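Long-range contact in cytochrome P450 113A1 (Saccharopolyspora erythraea, PDB 2JJN), which hydroxylates the macrolactone ring of erythromycin D at C-12 with a heme b group, giving erythromycin C in antibiotic biosynthesis: residues R373-L386 and R397-Q409. The protein carries 2 engineered substitutions. Sequence-based numbering, arbitrary orientation.
Sequences RFGRLTVDRDDERL and RHLPVLAGSSPRQ. With SO4 (sulfate ion), chain C.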
# COMPACT_ATOMS: atom_id res chain seq x y z
N ARG A 373 23.54 -3.23 9.93
CA ARG A 373 23.68 -3.55 11.35
C ARG A 373 23.79 -5.02 11.61
O ARG A 373 24.64 -5.46 12.43
CB ARG A 373 22.52 -2.94 12.18
CG ARG A 373 22.70 -3.22 13.67
CD ARG A 373 21.64 -2.49 14.53
NE ARG A 373 21.60 -3.03 15.91
CZ ARG A 373 22.38 -2.63 16.92
NH1 ARG A 373 23.35 -1.71 16.74
NH2 ARG A 373 22.24 -3.20 18.11
N PHE A 374 22.96 -5.81 10.96
CA PHE A 374 22.80 -7.23 11.39
C PHE A 374 23.34 -8.20 10.34
O PHE A 374 23.52 -9.41 10.66
CB PHE A 374 21.33 -7.53 11.54
CG PHE A 374 20.59 -6.69 12.56
CD1 PHE A 374 20.85 -6.80 13.94
CD2 PHE A 374 19.60 -5.81 12.14
CE1 PHE A 374 20.12 -6.07 14.89
CE2 PHE A 374 18.84 -5.06 13.07
CZ PHE A 374 19.09 -5.21 14.47
N GLY A 375 23.52 -7.73 9.12
CA GLY A 375 23.82 -8.61 7.96
C GLY A 375 22.63 -9.40 7.43
O GLY A 375 22.51 -9.61 6.23
N ARG A 376 21.78 -9.88 8.33
CA ARG A 376 20.54 -10.60 7.99
C ARG A 376 19.61 -10.63 9.20
O ARG A 376 20.04 -10.35 10.34
CB ARG A 376 20.87 -12.02 7.51
CG ARG A 376 21.46 -12.88 8.64
CD ARG A 376 21.74 -14.35 8.18
NE ARG A 376 22.90 -14.29 7.27
CZ ARG A 376 22.93 -14.64 5.99
NH1 ARG A 376 21.92 -15.24 5.35
NH2 ARG A 376 24.07 -14.47 5.34
N LEU A 377 18.35 -10.92 8.95
CA LEU A 377 17.40 -11.26 10.00
C LEU A 377 16.68 -12.54 9.58
O LEU A 377 16.60 -12.83 8.39
CB LEU A 377 16.33 -10.19 10.13
CG LEU A 377 16.90 -8.90 10.70
CD1 LEU A 377 15.77 -7.82 10.62
CD2 LEU A 377 17.36 -9.03 12.16
N THR A 378 16.20 -13.31 10.57
CA THR A 378 15.32 -14.45 10.27
C THR A 378 14.03 -14.32 11.08
O THR A 378 14.01 -13.63 12.11
CB THR A 378 16.00 -15.78 10.65
OG1 THR A 378 15.22 -16.88 10.14
CG2 THR A 378 16.13 -15.95 12.21
N VAL A 379 12.92 -14.86 10.57
CA VAL A 379 11.65 -14.82 11.28
C VAL A 379 11.65 -15.83 12.44
O VAL A 379 12.02 -16.99 12.20
CB VAL A 379 10.46 -15.04 10.29
CG1 VAL A 379 9.16 -15.05 11.06
CG2 VAL A 379 10.54 -13.97 9.18
N ASP A 380 11.26 -15.36 13.63
CA ASP A 380 11.19 -16.15 14.91
C ASP A 380 9.78 -16.70 15.10
O ASP A 380 8.79 -15.94 15.32
CB ASP A 380 11.61 -15.22 16.07
CG ASP A 380 11.42 -15.82 17.49
OD1 ASP A 380 11.25 -17.06 17.63
OD2 ASP A 380 11.49 -15.01 18.47
N ARG A 381 9.67 -18.03 15.05
CA ARG A 381 8.40 -18.70 15.32
C ARG A 381 8.44 -19.55 16.60
O ARG A 381 7.68 -20.52 16.73
CB ARG A 381 7.98 -19.54 14.10
CG ARG A 381 7.90 -18.69 12.81
CD ARG A 381 7.33 -19.48 11.66
NE ARG A 381 7.05 -18.67 10.47
CZ ARG A 381 7.96 -18.29 9.57
NH1 ARG A 381 9.25 -18.59 9.72
NH2 ARG A 381 7.58 -17.60 8.52
N ASP A 382 9.29 -19.16 17.55
CA ASP A 382 9.43 -19.88 18.83
C ASP A 382 8.16 -19.96 19.69
O ASP A 382 7.96 -20.96 20.41
CB ASP A 382 10.57 -19.28 19.68
CG ASP A 382 11.94 -19.50 19.06
OD1 ASP A 382 12.90 -18.86 19.55
OD2 ASP A 382 12.06 -20.28 18.08
N ASP A 383 7.33 -18.93 19.64
CA ASP A 383 6.13 -18.89 20.48
C ASP A 383 4.85 -19.12 19.69
O ASP A 383 3.85 -19.57 20.26
CB ASP A 383 6.06 -17.59 21.29
CG ASP A 383 7.28 -17.41 22.17
OD1 ASP A 383 7.55 -18.32 22.98
OD2 ASP A 383 7.98 -16.38 22.03
N GLU A 384 4.90 -18.82 18.39
CA GLU A 384 3.72 -18.96 17.52
C GLU A 384 4.03 -18.71 16.04
O GLU A 384 5.05 -18.08 15.71
CB GLU A 384 2.63 -17.99 17.96
CG GLU A 384 3.16 -16.59 18.15
CD GLU A 384 2.08 -15.55 18.07
OE1 GLU A 384 1.16 -15.57 18.92
OE2 GLU A 384 2.16 -14.69 17.17
N ARG A 385 3.17 -19.22 15.17
CA ARG A 385 3.21 -18.86 13.77
C ARG A 385 2.75 -17.43 13.62
O ARG A 385 2.14 -16.85 14.53
CB ARG A 385 2.34 -19.81 12.93
CG ARG A 385 2.80 -21.24 13.07
CD ARG A 385 2.60 -22.03 11.81
NE ARG A 385 3.47 -21.58 10.72
CZ ARG A 385 4.74 -21.95 10.55
NH1 ARG A 385 5.34 -22.76 11.43
NH2 ARG A 385 5.43 -21.48 9.52
N LEU A 386 3.05 -16.83 12.47
CA LEU A 386 2.75 -15.42 12.30
C LEU A 386 1.28 -15.15 12.25
O LEU A 386 0.50 -16.00 11.78
CB LEU A 386 3.42 -14.90 11.04
CG LEU A 386 4.95 -15.00 11.06
CD1 LEU A 386 5.48 -14.70 9.67
CD2 LEU A 386 5.51 -14.01 12.03
N ARG A 397 0.79 -8.97 10.79
CA ARG A 397 0.57 -7.91 11.77
C ARG A 397 1.80 -7.61 12.63
O ARG A 397 2.02 -6.49 13.05
CB ARG A 397 -0.58 -8.30 12.70
CG ARG A 397 -1.90 -8.40 11.93
CD ARG A 397 -2.92 -9.35 12.58
NE ARG A 397 -3.20 -8.95 13.95
CZ ARG A 397 -3.86 -9.70 14.83
NH1 ARG A 397 -4.34 -10.89 14.48
NH2 ARG A 397 -4.06 -9.25 16.06
N HIS A 398 2.57 -8.68 12.87
CA HIS A 398 3.84 -8.59 13.55
C HIS A 398 4.83 -9.46 12.85
O HIS A 398 4.45 -10.34 12.08
CB HIS A 398 3.65 -9.04 15.00
CG HIS A 398 2.79 -8.08 15.75
ND1 HIS A 398 3.25 -6.85 16.15
CD2 HIS A 398 1.46 -8.10 16.04
CE1 HIS A 398 2.26 -6.16 16.69
NE2 HIS A 398 1.17 -6.91 16.67
N LEU A 399 6.10 -9.25 13.13
CA LEU A 399 7.12 -10.10 12.53
C LEU A 399 8.28 -10.21 13.53
O LEU A 399 9.27 -9.49 13.47
CB LEU A 399 7.63 -9.47 11.19
CG LEU A 399 8.42 -10.53 10.40
CD1 LEU A 399 7.49 -11.55 9.72
CD2 LEU A 399 9.35 -9.87 9.33
N PRO A 400 8.15 -11.13 14.49
CA PRO A 400 9.26 -11.37 15.40
C PRO A 400 10.44 -11.85 14.59
O PRO A 400 10.31 -12.74 13.73
CB PRO A 400 8.72 -12.50 16.30
CG PRO A 400 7.22 -12.47 16.11
CD PRO A 400 6.97 -11.98 14.73
N VAL A 401 11.58 -11.23 14.84
CA VAL A 401 12.79 -11.65 14.14
C VAL A 401 13.92 -11.91 15.12
O VAL A 401 13.91 -11.45 16.28
CB VAL A 401 13.25 -10.56 13.12
CG1 VAL A 401 12.22 -10.45 11.97
CG2 VAL A 401 13.41 -9.19 13.85
N LEU A 402 14.92 -12.63 14.61
CA LEU A 402 16.13 -12.90 15.38
C LEU A 402 17.32 -12.48 14.54
O LEU A 402 17.42 -12.86 13.35
CB LEU A 402 16.23 -14.39 15.70
CG LEU A 402 15.14 -14.98 16.60
CD1 LEU A 402 15.11 -16.51 16.52
CD2 LEU A 402 15.29 -14.50 18.02
N ALA A 403 18.20 -11.69 15.15
CA ALA A 403 19.50 -11.36 14.57
C ALA A 403 20.55 -12.31 15.15
O ALA A 403 20.84 -12.25 16.37
CB ALA A 403 19.87 -9.92 14.94
N GLY A 404 21.12 -13.15 14.33
CA GLY A 404 22.22 -13.98 14.81
C GLY A 404 23.53 -13.21 15.02
O GLY A 404 24.45 -13.73 15.69
N SER A 405 23.62 -11.99 14.45
CA SER A 405 24.81 -11.16 14.60
C SER A 405 24.35 -9.72 14.76
O SER A 405 23.38 -9.27 14.12
CB SER A 405 25.64 -11.27 13.30
OG SER A 405 26.01 -12.64 13.06
N SER A 406 25.09 -9.00 15.61
CA SER A 406 24.88 -7.55 15.75
C SER A 406 26.08 -6.94 16.41
O SER A 406 26.94 -7.66 16.95
CB SER A 406 23.68 -7.24 16.61
OG SER A 406 24.04 -7.31 18.00
N PRO A 407 26.18 -5.61 16.36
CA PRO A 407 27.31 -4.94 17.01
C PRO A 407 27.35 -5.09 18.50
O PRO A 407 28.38 -4.67 19.06
CB PRO A 407 27.17 -3.44 16.64
CG PRO A 407 26.32 -3.50 15.33
CD PRO A 407 25.35 -4.65 15.59
N ARG A 408 26.32 -5.71 19.12
CA ARG A 408 26.34 -5.89 20.58
C ARG A 408 27.19 -7.09 21.00
O ARG A 408 27.56 -7.21 22.20
CB ARG A 408 24.93 -6.10 21.13
CG ARG A 408 24.02 -4.90 21.09
CD ARG A 408 24.28 -3.98 22.24
NE ARG A 408 23.96 -4.58 23.53
CZ ARG A 408 24.83 -5.05 24.42
NH1 ARG A 408 26.19 -5.00 24.25
NH2 ARG A 408 24.33 -5.58 25.53
N GLN A 409 27.49 -7.97 20.05
CA GLN A 409 28.18 -9.24 20.41
C GLN A 409 29.62 -8.97 20.76
O GLN A 409 30.27 -8.22 20.06
CB GLN A 409 28.06 -10.23 19.29
CG GLN A 409 26.62 -10.63 19.17
CD GLN A 409 26.31 -11.52 18.02
OE1 GLN A 409 25.33 -12.31 18.09
NE2 GLN A 409 27.04 -11.38 16.95
S SO4 C . 3.80 -18.46 8.89
O1 SO4 C . 4.28 -18.48 10.27
O2 SO4 C . 2.59 -17.68 8.84
O3 SO4 C . 3.54 -19.82 8.44
O4 SO4 C . 4.82 -17.91 7.98
O HOH W 1 22.04 -11.36 11.98
O HOH W 2 19.62 -13.35 11.75
O HOH W 3 12.12 -12.38 18.31
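Phe374 and Ala403 make the closest apolar side-chain contact: CD1 of Phe374 lies 3.4 Å from CB of Ala403, a methyl small enough to let the flat ring come so near. Leu377 CD2 touches the same methyl and covers one face of the ring, while CG of Arg373 sits over the centre of the other. With chi1 at -177°, this CG points away from the backbone N, and the extended chain brings one guanidinium face against Pro407 CD, 3.7 Å from the plane and toward the rim. Farther along, branched Val379 and Leu386 pack methyls on Leu399 CD1; Val254 of helix 228-259 backs Leu377 and Leu399.

Three backbone bonds join the segments. Thr378 and Leu402 form a hydrogen-bonded pair (Leu402 N to Thr378 O 2.8 Å). Just beyond its strand, Asp380 N gives a nearly straight bond (173°) to Pro400 O, from above the carbonyl plane; proline lacks an N-H but still offers this carbonyl.

On the solvent side, Asp380 CB packs 3.6 Å from Leu402 CG, but the Asp380 carboxylate takes polar partners: OD1 accepts from Asp382 N in an Asx turn, and OD2 shares a water with Val401 O. Beyond the strands another water links Phe374 O and Arg376 O to Ser405 N. Arg381, Arg385, Leu386 N and His388 grip a sulfate, probably from the crystallisation liquor. With strand 132-134, this antiparallel pair completes the small three-stranded sheet of the cytochrome P450 fold, two of whose strands follow helix 356-374.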